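PDB 2CC3: protein VIRB8 from Agrobacterium tumefaciens, which is a homodimeric inner-membrane protein of the type IV secretion system, seen here as its periplasmic domain, suggested to help direct T-DNA transfer to plant cells. Local coordinates for residues Ser14-Glu23 with Leu130-Ser138; Leu65-Ile76 with Ile88-Asp97. All coordinates share one frame; numbering follows the deposited sequence.

Interaction 1 (Ser14-Glu23 with Leu130-Ser138); sequences SLWEYVRLRE and LVVTSYQTS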
loop_
_atom_site.group_PDB
_atom_site.type_symbol
_atom_site.label_atom_id
_atom_site.label_comp_id
_atom_site.label_asym_id
_atom_site.label_seq_id
_atom_site.Cartn_x
_atom_site.Cartn_y
_atom_site.Cartn_z
ATOM N N SER A 14 0.471 1.900 -9.972
ATOM C CA SER A 14 1.624 2.502 -9.216
ATOM C C SER A 14 1.426 4.036 -9.053
ATOM O O SER A 14 1.773 4.616 -8.020
ATOM C CB SER A 14 3.003 2.223 -9.856
ATOM O OG SER A 14 3.242 0.868 -10.236
ATOM N N LEU A 15 0.863 4.664 -10.083
ATOM C CA LEU A 15 0.648 6.115 -10.095
ATOM C C LEU A 15 -0.437 6.520 -9.137
ATOM O O LEU A 15 -0.306 7.537 -8.439
ATOM C CB LEU A 15 0.377 6.623 -11.516
ATOM C CG LEU A 15 1.567 6.573 -12.486
ATOM C CD1 LEU A 15 1.104 6.750 -13.929
ATOM C CD2 LEU A 15 2.620 7.609 -12.143
ATOM N N TRP A 16 -1.466 5.675 -9.035
ATOM C CA TRP A 16 -2.545 5.866 -8.051
ATOM C C TRP A 16 -2.090 5.647 -6.651
ATOM O O TRP A 16 -2.459 6.381 -5.722
ATOM C CB TRP A 16 -3.746 4.962 -8.337
ATOM C CG TRP A 16 -4.689 5.004 -7.194
ATOM C CD1 TRP A 16 -5.002 3.965 -6.356
ATOM C CD2 TRP A 16 -5.389 6.139 -6.698
ATOM N NE1 TRP A 16 -5.861 4.382 -5.381
ATOM C CE2 TRP A 16 -6.121 5.715 -5.566
ATOM C CE3 TRP A 16 -5.476 7.483 -7.096
ATOM C CZ2 TRP A 16 -6.938 6.587 -4.828
ATOM C CZ3 TRP A 16 -6.279 8.346 -6.357
ATOM C CH2 TRP A 16 -6.988 7.898 -5.242
ATOM N N GLU A 17 -1.306 4.596 -6.456
ATOM C CA GLU A 17 -0.682 4.381 -5.149
ATOM C C GLU A 17 0.200 5.595 -4.784
ATOM O O GLU A 17 0.181 6.073 -3.645
ATOM C CB GLU A 17 0.111 3.084 -5.158
ATOM C CG GLU A 17 0.814 2.785 -3.861
ATOM C CD GLU A 17 1.899 1.748 -4.027
ATOM O OE1 GLU A 17 2.055 1.169 -5.151
ATOM O OE2 GLU A 17 2.613 1.527 -3.028
ATOM N N TYR A 18 0.940 6.110 -5.762
ATOM C CA TYR A 18 1.688 7.366 -5.575
ATOM C C TYR A 18 0.786 8.470 -5.094
ATOM O O TYR A 18 0.989 9.057 -4.003
ATOM C CB TYR A 18 2.436 7.810 -6.843
ATOM C CG TYR A 18 3.361 9.010 -6.606
ATOM C CD1 TYR A 18 4.671 8.822 -6.146
ATOM C CD2 TYR A 18 2.920 10.325 -6.851
ATOM C CE1 TYR A 18 5.522 9.912 -5.930
ATOM C CE2 TYR A 18 3.732 11.412 -6.633
ATOM C CZ TYR A 18 5.038 11.213 -6.171
ATOM O OH TYR A 18 5.858 12.292 -5.941
ATOM N N VAL A 19 -0.236 8.765 -5.882
ATOM C CA VAL A 19 -1.209 9.783 -5.461
ATOM C C VAL A 19 -1.746 9.502 -4.069
ATOM O O VAL A 19 -1.696 10.368 -3.177
ATOM C CB VAL A 19 -2.402 9.866 -6.451
ATOM C CG1 VAL A 19 -3.450 10.890 -5.978
ATOM C CG2 VAL A 19 -1.900 10.203 -7.804
ATOM N N ARG A 20 -2.245 8.282 -3.860
ATOM C CA ARG A 20 -2.881 7.985 -2.599
ATOM C C ARG A 20 -1.903 8.218 -1.442
ATOM O O ARG A 20 -2.257 8.850 -0.442
ATOM C CB ARG A 20 -3.413 6.544 -2.610
ATOM C CG ARG A 20 -4.172 6.108 -1.385
ATOM C CD ARG A 20 -4.429 4.563 -1.382
ATOM N NE ARG A 20 -3.215 3.761 -1.122
ATOM C CZ ARG A 20 -2.777 3.360 0.086
ATOM N NH1 ARG A 20 -3.428 3.653 1.223
ATOM N NH2 ARG A 20 -1.667 2.640 0.162
ATOM N N LEU A 21 -0.690 7.660 -1.547
ATOM C CA LEU A 21 0.302 7.781 -0.462
ATOM C C LEU A 21 0.718 9.241 -0.231
ATOM O O LEU A 21 0.949 9.669 0.893
ATOM C CB LEU A 21 1.543 6.896 -0.724
ATOM C CG LEU A 21 1.465 5.369 -0.540
ATOM C CD1 LEU A 21 2.642 4.729 -1.211
ATOM C CD2 LEU A 21 1.403 4.882 0.911
ATOM N N ARG A 22 0.789 10.013 -1.306
ATOM C CA ARG A 22 1.234 11.393 -1.208
ATOM C C ARG A 22 0.145 12.333 -0.672
ATOM O O ARG A 22 0.458 13.279 0.066
ATOM C CB ARG A 22 1.817 11.855 -2.550
ATOM C CG ARG A 22 2.170 13.323 -2.561
ATOM C CD ARG A 22 3.113 13.734 -3.673
ATOM N NE ARG A 22 3.471 15.148 -3.487
ATOM C CZ ARG A 22 4.413 15.768 -4.177
ATOM N NH1 ARG A 22 5.108 15.106 -5.089
ATOM N NH2 ARG A 22 4.671 17.035 -3.948
ATOM N N GLU A 23 -1.121 12.062 -0.999
ATOM C CA GLU A 23 -2.193 13.002 -0.714
ATOM C C GLU A 23 -3.024 12.610 0.522
ATOM O O GLU A 23 -3.791 13.426 1.047
ATOM C CB GLU A 23 -3.090 13.193 -1.965
ATOM C CG GLU A 23 -2.347 13.645 -3.250
ATOM C CD GLU A 23 -1.591 14.979 -3.092
ATOM O OE1 GLU A 23 -1.958 15.758 -2.177
ATOM O OE2 GLU A 23 -0.644 15.246 -3.878
ATOM N N LEU A 130 8.810 2.650 -12.085
ATOM C CA LEU A 130 8.245 3.971 -12.292
ATOM C C LEU A 130 8.860 5.007 -11.360
ATOM O O LEU A 130 8.942 4.803 -10.154
ATOM C CB LEU A 130 6.721 3.947 -12.083
ATOM C CG LEU A 130 5.835 3.188 -13.078
ATOM C CD1 LEU A 130 4.408 3.725 -13.010
ATOM C CD2 LEU A 130 6.389 3.284 -14.529
ATOM N N VAL A 131 9.281 6.124 -11.926
ATOM C CA VAL A 131 9.718 7.263 -11.125
ATOM C C VAL A 131 8.918 8.446 -11.595
ATOM O O VAL A 131 8.748 8.624 -12.794
ATOM C CB VAL A 131 11.214 7.544 -11.338
ATOM C CG1 VAL A 131 11.752 8.576 -10.324
ATOM C CG2 VAL A 131 11.970 6.243 -11.269
ATOM N N VAL A 132 8.416 9.235 -10.649
ATOM C CA VAL A 132 7.709 10.489 -10.973
ATOM C C VAL A 132 8.652 11.685 -11.113
ATOM O O VAL A 132 9.268 12.124 -10.141
ATOM C CB VAL A 132 6.606 10.821 -9.946
ATOM C CG1 VAL A 132 5.827 12.107 -10.367
ATOM C CG2 VAL A 132 5.672 9.603 -9.786
ATOM N N THR A 133 8.690 12.221 -12.328
ATOM C CA THR A 133 9.592 13.317 -12.752
ATOM C C THR A 133 8.977 14.731 -12.724
ATOM O O THR A 133 9.710 15.748 -12.642
ATOM C CB THR A 133 10.102 13.053 -14.180
ATOM O OG1 THR A 133 8.990 12.836 -15.069
ATOM C CG2 THR A 133 10.983 11.845 -14.176
ATOM N N SER A 134 7.644 14.790 -12.812
ATOM C CA SER A 134 6.871 15.982 -12.500
ATOM C C SER A 134 5.511 15.659 -11.845
ATOM O O SER A 134 4.857 14.657 -12.175
ATOM C CB SER A 134 6.695 16.860 -13.742
ATOM O OG SER A 134 5.919 17.994 -13.407
ATOM N N TYR A 135 5.110 16.513 -10.909
ATOM C CA TYR A 135 3.896 16.322 -10.135
ATOM C C TYR A 135 3.310 17.632 -9.639
ATOM O O TYR A 135 3.939 18.341 -8.866
ATOM C CB TYR A 135 4.168 15.514 -8.891
ATOM C CG TYR A 135 2.902 15.162 -8.125
ATOM C CD1 TYR A 135 2.153 14.034 -8.481
ATOM C CD2 TYR A 135 2.459 15.947 -7.038
ATOM C CE1 TYR A 135 1.008 13.677 -7.762
ATOM C CE2 TYR A 135 1.329 15.610 -6.349
ATOM C CZ TYR A 135 0.609 14.449 -6.702
ATOM O OH TYR A 135 -0.550 14.063 -6.027
ATOM N N GLN A 136 2.066 17.889 -10.032
ATOM C CA GLN A 136 1.305 19.035 -9.568
ATOM C C GLN A 136 -0.126 18.594 -9.304
ATOM O O GLN A 136 -0.663 17.709 -9.969
ATOM C CB GLN A 136 1.289 20.134 -10.649
ATOM C CG GLN A 136 2.659 20.736 -11.005
ATOM C CD GLN A 136 3.467 19.906 -12.024
ATOM O OE1 GLN A 136 2.903 19.299 -12.951
ATOM N NE2 GLN A 136 4.807 19.865 -11.835
ATOM N N THR A 137 -0.754 19.205 -8.327
ATOM C CA THR A 137 -2.143 18.899 -8.107
ATOM C C THR A 137 -2.973 20.152 -7.914
ATOM O O THR A 137 -2.489 21.171 -7.451
ATOM C CB THR A 137 -2.329 17.831 -7.008
ATOM O OG1 THR A 137 -3.723 17.531 -6.888
ATOM C CG2 THR A 137 -1.713 18.282 -5.664
ATOM N N SER A 138 -4.214 20.087 -8.349
ATOM C CA SER A 138 -5.079 21.243 -8.283
ATOM C C SER A 138 -6.428 20.842 -7.749
ATOM O O SER A 138 -7.066 19.927 -8.254
ATOM C CB SER A 138 -5.190 21.852 -9.676
ATOM O OG SER A 138 -5.202 20.792 -10.628
HETATM O O HOH W 1 6.157 17.388 -6.871
#
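Tyr135 meets three side chains of helix 14-23, Tyr18 and Arg22 on one side of its ring and Glu23 at the hydroxyl edge, and so illustrates how one aromatic residue can tie a helix to a sheet. Tyr18 turns its edge toward the ring in an offset edge-to-face pair, planes at 68°, with Tyr18 CE2 3.6 Å from Tyr135 CD1. Arg22 lies over the same face: its extended chain slides past the ring in the opposite direction, CD making a CH-pi contact 4.1 Å from the Tyr135 centroid, while the guanidinium runs nearly parallel to the ring, 19° between planes. Glu23 brings its carboxylate almost coplanar with the ring, and its OE2 accepts a very short hydrogen bond of 2.5 Å from Tyr135 OH; a bend at chi2 (-59°) folds the carboxylate into that position.

Two bonds from Arg22 NH1 restrain the guanidinium: one runs in its plane to Tyr18 OH (3.0 Å), the other to a water that in turn donates to Tyr135 O. Tyr18 OH is bonded to Ser41 OG as well, so this hydroxyl has two partners.

Toward the other end the contact becomes apolar. Val132 CG2 sits almost exactly over the centre of the Tyr18 ring, 3.7 Å from its centroid, and Leu130 CD1 packs against Ser14 CB and Leu15 CG. Helix 43-53 adds Val45 to Tyr18, Arg22 and Val132. A long N-terminal helix packed on an antiparallel sheet through a largely buried interface is characteristic of the NTF2-like fold, to whose clan the VirB8 family belongs.

Interaction 2 (Leu65-Ile76 with Ile88-Asp97); sequences LGKHGRLEVEHI and IRYKRTLIVD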
loop_
_atom_site.group_PDB
_atom_site.type_symbol
_atom_site.label_atom_id
_atom_site.label_comp_id
_atom_site.label_asym_id
_atom_site.label_seq_id
_atom_site.Cartn_x
_atom_site.Cartn_y
_atom_site.Cartn_z
ATOM N N LEU A 65 -2.848 18.506 11.355
ATOM C CA LEU A 65 -3.712 17.420 11.775
ATOM C C LEU A 65 -3.102 16.552 12.868
ATOM O O LEU A 65 -3.808 16.163 13.797
ATOM C CB LEU A 65 -4.163 16.583 10.571
ATOM C CG LEU A 65 -4.900 17.349 9.464
ATOM C CD1 LEU A 65 -5.035 16.532 8.207
ATOM C CD2 LEU A 65 -6.267 17.870 9.953
ATOM N N GLY A 66 -1.802 16.286 12.771
ATOM C CA GLY A 66 -1.095 15.459 13.741
ATOM C C GLY A 66 -1.787 14.136 13.973
ATOM O O GLY A 66 -2.075 13.376 13.039
ATOM N N LYS A 67 -2.101 13.885 15.229
ATOM C CA LYS A 67 -2.663 12.625 15.636
ATOM C C LYS A 67 -4.178 12.708 15.653
ATOM O O LYS A 67 -4.840 11.697 15.820
ATOM C CB LYS A 67 -2.099 12.253 17.017
ATOM C CG LYS A 67 -0.649 12.774 17.232
ATOM C CD LYS A 67 0.313 11.771 17.910
ATOM C CE LYS A 67 0.556 10.516 17.061
ATOM N NZ LYS A 67 -0.581 9.542 17.164
ATOM N N HIS A 68 -4.719 13.913 15.447
ATOM C CA HIS A 68 -6.158 14.212 15.631
ATOM C C HIS A 68 -6.988 14.341 14.353
ATOM O O HIS A 68 -8.175 14.712 14.406
ATOM C CB HIS A 68 -6.324 15.515 16.405
ATOM C CG HIS A 68 -6.138 15.369 17.877
ATOM N ND1 HIS A 68 -7.071 15.808 18.786
ATOM C CD2 HIS A 68 -5.125 14.833 18.600
ATOM C CE1 HIS A 68 -6.642 15.553 20.007
ATOM N NE2 HIS A 68 -5.462 14.964 19.922
ATOM N N GLY A 69 -6.367 14.080 13.212
ATOM C CA GLY A 69 -7.046 14.199 11.945
ATOM C C GLY A 69 -6.384 13.332 10.901
ATOM O O GLY A 69 -5.256 12.868 11.076
ATOM N N ARG A 70 -7.102 13.120 9.812
ATOM C CA ARG A 70 -6.646 12.287 8.708
ATOM C C ARG A 70 -7.187 12.857 7.410
ATOM O O ARG A 70 -8.218 13.528 7.418
ATOM C CB ARG A 70 -7.193 10.865 8.856
ATOM C CG ARG A 70 -6.367 9.941 9.716
ATOM C CD ARG A 70 -7.260 8.914 10.424
ATOM N NE ARG A 70 -7.699 7.820 9.553
ATOM C CZ ARG A 70 -7.961 6.583 9.984
ATOM N NH1 ARG A 70 -7.824 6.284 11.274
ATOM N NH2 ARG A 70 -8.366 5.643 9.130
ATOM N N LEU A 71 -6.491 12.546 6.316
ATOM C CA LEU A 71 -6.933 12.818 4.963
ATOM C C LEU A 71 -7.045 11.489 4.240
ATOM O O LEU A 71 -6.104 10.701 4.246
ATOM C CB LEU A 71 -5.938 13.746 4.236
ATOM C CG LEU A 71 -5.772 15.214 4.669
ATOM C CD1 LEU A 71 -4.448 15.834 4.188
ATOM C CD2 LEU A 71 -6.939 16.103 4.254
ATOM N N GLU A 72 -8.221 11.232 3.658
ATOM C CA GLU A 72 -8.471 10.062 2.823
ATOM C C GLU A 72 -8.725 10.408 1.342
ATOM O O GLU A 72 -9.283 11.458 1.022
ATOM C CB GLU A 72 -9.629 9.228 3.395
ATOM C CG GLU A 72 -9.193 8.399 4.591
ATOM C CD GLU A 72 -10.353 7.791 5.351
ATOM O OE1 GLU A 72 -11.407 7.502 4.718
ATOM O OE2 GLU A 72 -10.203 7.603 6.585
ATOM N N VAL A 73 -8.336 9.484 0.454
ATOM C CA VAL A 73 -8.329 9.726 -0.971
ATOM C C VAL A 73 -9.079 8.596 -1.673
ATOM O O VAL A 73 -8.810 7.419 -1.448
ATOM C CB VAL A 73 -6.869 9.959 -1.488
ATOM C CG1 VAL A 73 -6.745 9.778 -2.983
ATOM C CG2 VAL A 73 -6.398 11.358 -1.117
ATOM N N GLU A 74 -10.058 8.978 -2.489
ATOM C CA GLU A 74 -10.842 8.050 -3.286
ATOM C C GLU A 74 -10.503 8.272 -4.731
ATOM O O GLU A 74 -10.649 9.390 -5.191
ATOM C CB GLU A 74 -12.319 8.407 -3.174
ATOM C CG GLU A 74 -13.135 7.772 -2.086
ATOM C CD GLU A 74 -14.413 8.584 -1.805
ATOM O OE1 GLU A 74 -14.963 9.202 -2.760
ATOM O OE2 GLU A 74 -14.857 8.616 -0.639
ATOM N N HIS A 75 -10.141 7.227 -5.474
ATOM C CA HIS A 75 -9.908 7.376 -6.908
ATOM C C HIS A 75 -11.213 7.810 -7.576
ATOM O O HIS A 75 -12.299 7.367 -7.145
ATOM C CB HIS A 75 -9.458 6.055 -7.500
ATOM C CG HIS A 75 -8.990 6.131 -8.927
ATOM N ND1 HIS A 75 -9.686 5.556 -9.971
ATOM C CD2 HIS A 75 -7.856 6.644 -9.469
ATOM C CE1 HIS A 75 -9.016 5.740 -11.095
ATOM N NE2 HIS A 75 -7.900 6.394 -10.816
ATOM N N ILE A 76 -11.113 8.650 -8.616
ATOM C CA ILE A 76 -12.266 8.867 -9.499
ATOM C C ILE A 76 -11.961 8.457 -10.934
ATOM O O ILE A 76 -12.681 7.628 -11.487
ATOM C CB ILE A 76 -12.806 10.284 -9.431
ATOM C CG1 ILE A 76 -13.404 10.555 -8.052
ATOM C CG2 ILE A 76 -13.787 10.542 -10.613
ATOM C CD1 ILE A 76 -13.593 12.026 -7.763
ATOM N N ILE A 88 -5.024 12.268 -12.871
ATOM C CA ILE A 88 -5.790 11.454 -11.930
ATOM C C ILE A 88 -6.723 12.309 -11.107
ATOM O O ILE A 88 -6.262 13.132 -10.300
ATOM C CB ILE A 88 -4.851 10.678 -10.971
ATOM C CG1 ILE A 88 -3.947 9.740 -11.761
ATOM C CG2 ILE A 88 -5.670 9.914 -9.931
ATOM C CD1 ILE A 88 -2.927 9.048 -10.934
ATOM N N ARG A 89 -8.027 12.092 -11.290
ATOM C CA ARG A 89 -9.045 12.782 -10.528
ATOM C C ARG A 89 -9.340 11.969 -9.271
ATOM O O ARG A 89 -9.489 10.756 -9.362
ATOM C CB ARG A 89 -10.320 12.925 -11.359
ATOM C CG ARG A 89 -11.253 14.022 -10.882
ATOM C CD ARG A 89 -11.265 15.241 -11.816
ATOM N NE ARG A 89 -11.722 16.461 -11.128
ATOM C CZ ARG A 89 -12.984 16.739 -10.818
ATOM N NH1 ARG A 89 -13.972 15.903 -11.087
ATOM N NH2 ARG A 89 -13.265 17.862 -10.200
ATOM N N TYR A 90 -9.414 12.628 -8.108
ATOM C CA TYR A 90 -9.658 11.935 -6.861
ATOM C C TYR A 90 -10.400 12.842 -5.936
ATOM O O TYR A 90 -10.295 14.045 -6.051
ATOM C CB TYR A 90 -8.338 11.434 -6.192
ATOM C CG TYR A 90 -7.338 12.515 -5.844
ATOM C CD1 TYR A 90 -7.273 13.043 -4.574
ATOM C CD2 TYR A 90 -6.463 13.010 -6.809
ATOM C CE1 TYR A 90 -6.382 14.047 -4.264
ATOM C CE2 TYR A 90 -5.570 13.994 -6.516
ATOM C CZ TYR A 90 -5.533 14.528 -5.242
ATOM O OH TYR A 90 -4.618 15.526 -4.953
ATOM N N LYS A 91 -11.159 12.243 -5.032
ATOM C CA LYS A 91 -11.844 12.935 -3.962
ATOM C C LYS A 91 -11.029 12.834 -2.706
ATOM O O LYS A 91 -10.528 11.747 -2.363
ATOM C CB LYS A 91 -13.206 12.276 -3.727
ATOM C CG LYS A 91 -14.014 12.865 -2.570
ATOM C CD LYS A 91 -15.452 12.356 -2.653
ATOM C CE LYS A 91 -16.240 12.560 -1.347
ATOM N NZ LYS A 91 -16.490 11.292 -0.584
ATOM N N ARG A 92 -10.925 13.959 -1.995
ATOM C CA ARG A 92 -10.123 14.043 -0.786
ATOM C C ARG A 92 -10.990 14.443 0.408
ATOM O O ARG A 92 -11.671 15.457 0.374
ATOM C CB ARG A 92 -8.992 15.039 -0.989
ATOM C CG ARG A 92 -7.717 14.746 -0.208
ATOM C CD ARG A 92 -7.541 15.784 0.854
ATOM N NE ARG A 92 -6.237 16.421 0.793
ATOM C CZ ARG A 92 -6.010 17.718 1.011
ATOM N NH1 ARG A 92 -7.014 18.558 1.278
ATOM N NH2 ARG A 92 -4.767 18.182 0.942
ATOM N N THR A 93 -10.952 13.633 1.460
ATOM C CA THR A 93 -11.816 13.813 2.607
ATOM C C THR A 93 -10.963 14.120 3.823
ATOM O O THR A 93 -10.043 13.359 4.157
ATOM C CB THR A 93 -12.630 12.530 2.863
ATOM O OG1 THR A 93 -13.231 12.094 1.636
ATOM C CG2 THR A 93 -13.691 12.771 3.886
ATOM N N LEU A 94 -11.273 15.246 4.459
ATOM C CA LEU A 94 -10.688 15.644 5.730
ATOM C C LEU A 94 -11.584 15.156 6.881
ATOM O O LEU A 94 -12.771 15.519 6.951
ATOM C CB LEU A 94 -10.519 17.168 5.778
ATOM C CG LEU A 94 -10.168 17.795 7.123
ATOM C CD1 LEU A 94 -8.762 17.430 7.535
ATOM C CD2 LEU A 94 -10.344 19.310 7.066
ATOM N N ILE A 95 -11.004 14.337 7.759
ATOM C CA ILE A 95 -11.709 13.791 8.917
ATOM C C ILE A 95 -11.041 14.278 10.199
ATOM O O ILE A 95 -9.956 13.838 10.553
ATOM C CB ILE A 95 -11.798 12.221 8.864
ATOM C CG1 ILE A 95 -12.502 11.781 7.570
ATOM C CG2 ILE A 95 -12.526 11.653 10.100
ATOM C CD1 ILE A 95 -12.693 10.282 7.424
ATOM N N VAL A 96 -11.698 15.213 10.877
ATOM C CA VAL A 96 -11.220 15.754 12.150
ATOM C C VAL A 96 -12.218 15.441 13.275
ATOM O O VAL A 96 -13.363 15.054 13.000
ATOM C CB VAL A 96 -10.946 17.295 12.065
ATOM C CG1 VAL A 96 -9.665 17.573 11.309
ATOM C CG2 VAL A 96 -12.102 18.025 11.409
ATOM N N ASP A 97 -11.770 15.595 14.528
ATOM C CA ASP A 97 -12.605 15.420 15.727
ATOM C C ASP A 97 -13.735 16.439 15.778
ATOM O O ASP A 97 -13.497 17.626 15.556
ATOM C CB ASP A 97 -11.772 15.659 16.996
ATOM C CG ASP A 97 -10.712 14.607 17.244
ATOM O OD1 ASP A 97 -10.919 13.413 16.933
ATOM O OD2 ASP A 97 -9.664 14.994 17.806
#
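Glu74 and Lys91, like the other hydrogen-bonded pairs along strands 69-76 and 88-96, are joined first by their backbones, and the side chains build on that regular frame. Reciprocal N-H to O bonds link Arg70 with Ile95, Glu72 with Thr93 and Glu74 with Lys91, the last two pairs with their donors in the carbonyl planes. Ile76 N extends the series to Arg89 O at 2.8 Å. In the non-hydrogen-bonded pairs between them, CA-H...O contacts add to the cohesion, as from Leu71 CA to Thr93 O (3.3 Å).

Charged groups gather on the face that carries Glu72, Glu74, Lys91 and Thr93. Glu74 and Lys91 lie side by side and point the same way, and Lys91 NZ meets the syn side of Glu74 OE2, somewhat out of the carboxylate plane, in a salt bridge of 3.1 Å. A last kink in the lysine chain (chi4 -107°) turns the amino group toward the carboxylate. Arg70, on the same face, forms a salt bridge with Asp28 of the second subunit. Just beyond the Arg70-Ile95 pair, where the segments leave the strands, His68 ND1 makes a weak, bent hydrogen bond to Asp97 OD2.

Apolar packing dominates the other face. Leu65 CD2 touches Leu94 CD1 at 3.5 Å and Val96 CG1 at 3.7 Å. Leu71 CD2 lies over a face of the Arg92 guanidinium, 3.5 Å from Arg92 CD, and Arg92 NE is buried there with no polar partner in the model. Val73 CG1 reaches Tyr90 CD1 at 3.7 Å, and Val73 also packs on Trp16 of helix 6-23. Such in-register pairing of consecutive strands is that of an antiparallel beta hairpin, here the first two strands of the four-stranded sheet of this VirB8 periplasmic domain.

How the interactions relate
Interaction 2 is nested within the chain loop that interaction 1 closes, and their centres are 15 Å apart. Both use the same sheet: strands 69-82 and 130-139 are its outermost members within the chain, while helix 6-23 connects them by reaching each. Tyr90 and Thr137 join the two contacts directly, Tyr90 OH lying 2.9 Å from Thr137 OG1 in a probable hydrogen bond, and Glu23 CG approaches Tyr90 OH at 3.4 Å. Trp16 of the helix also meets His75 edge-to-face. Both segment pairs reach the second subunit, Trp16 and His75 both touching its Leu124, so the helix and the hairpin both contribute to the dimer contact.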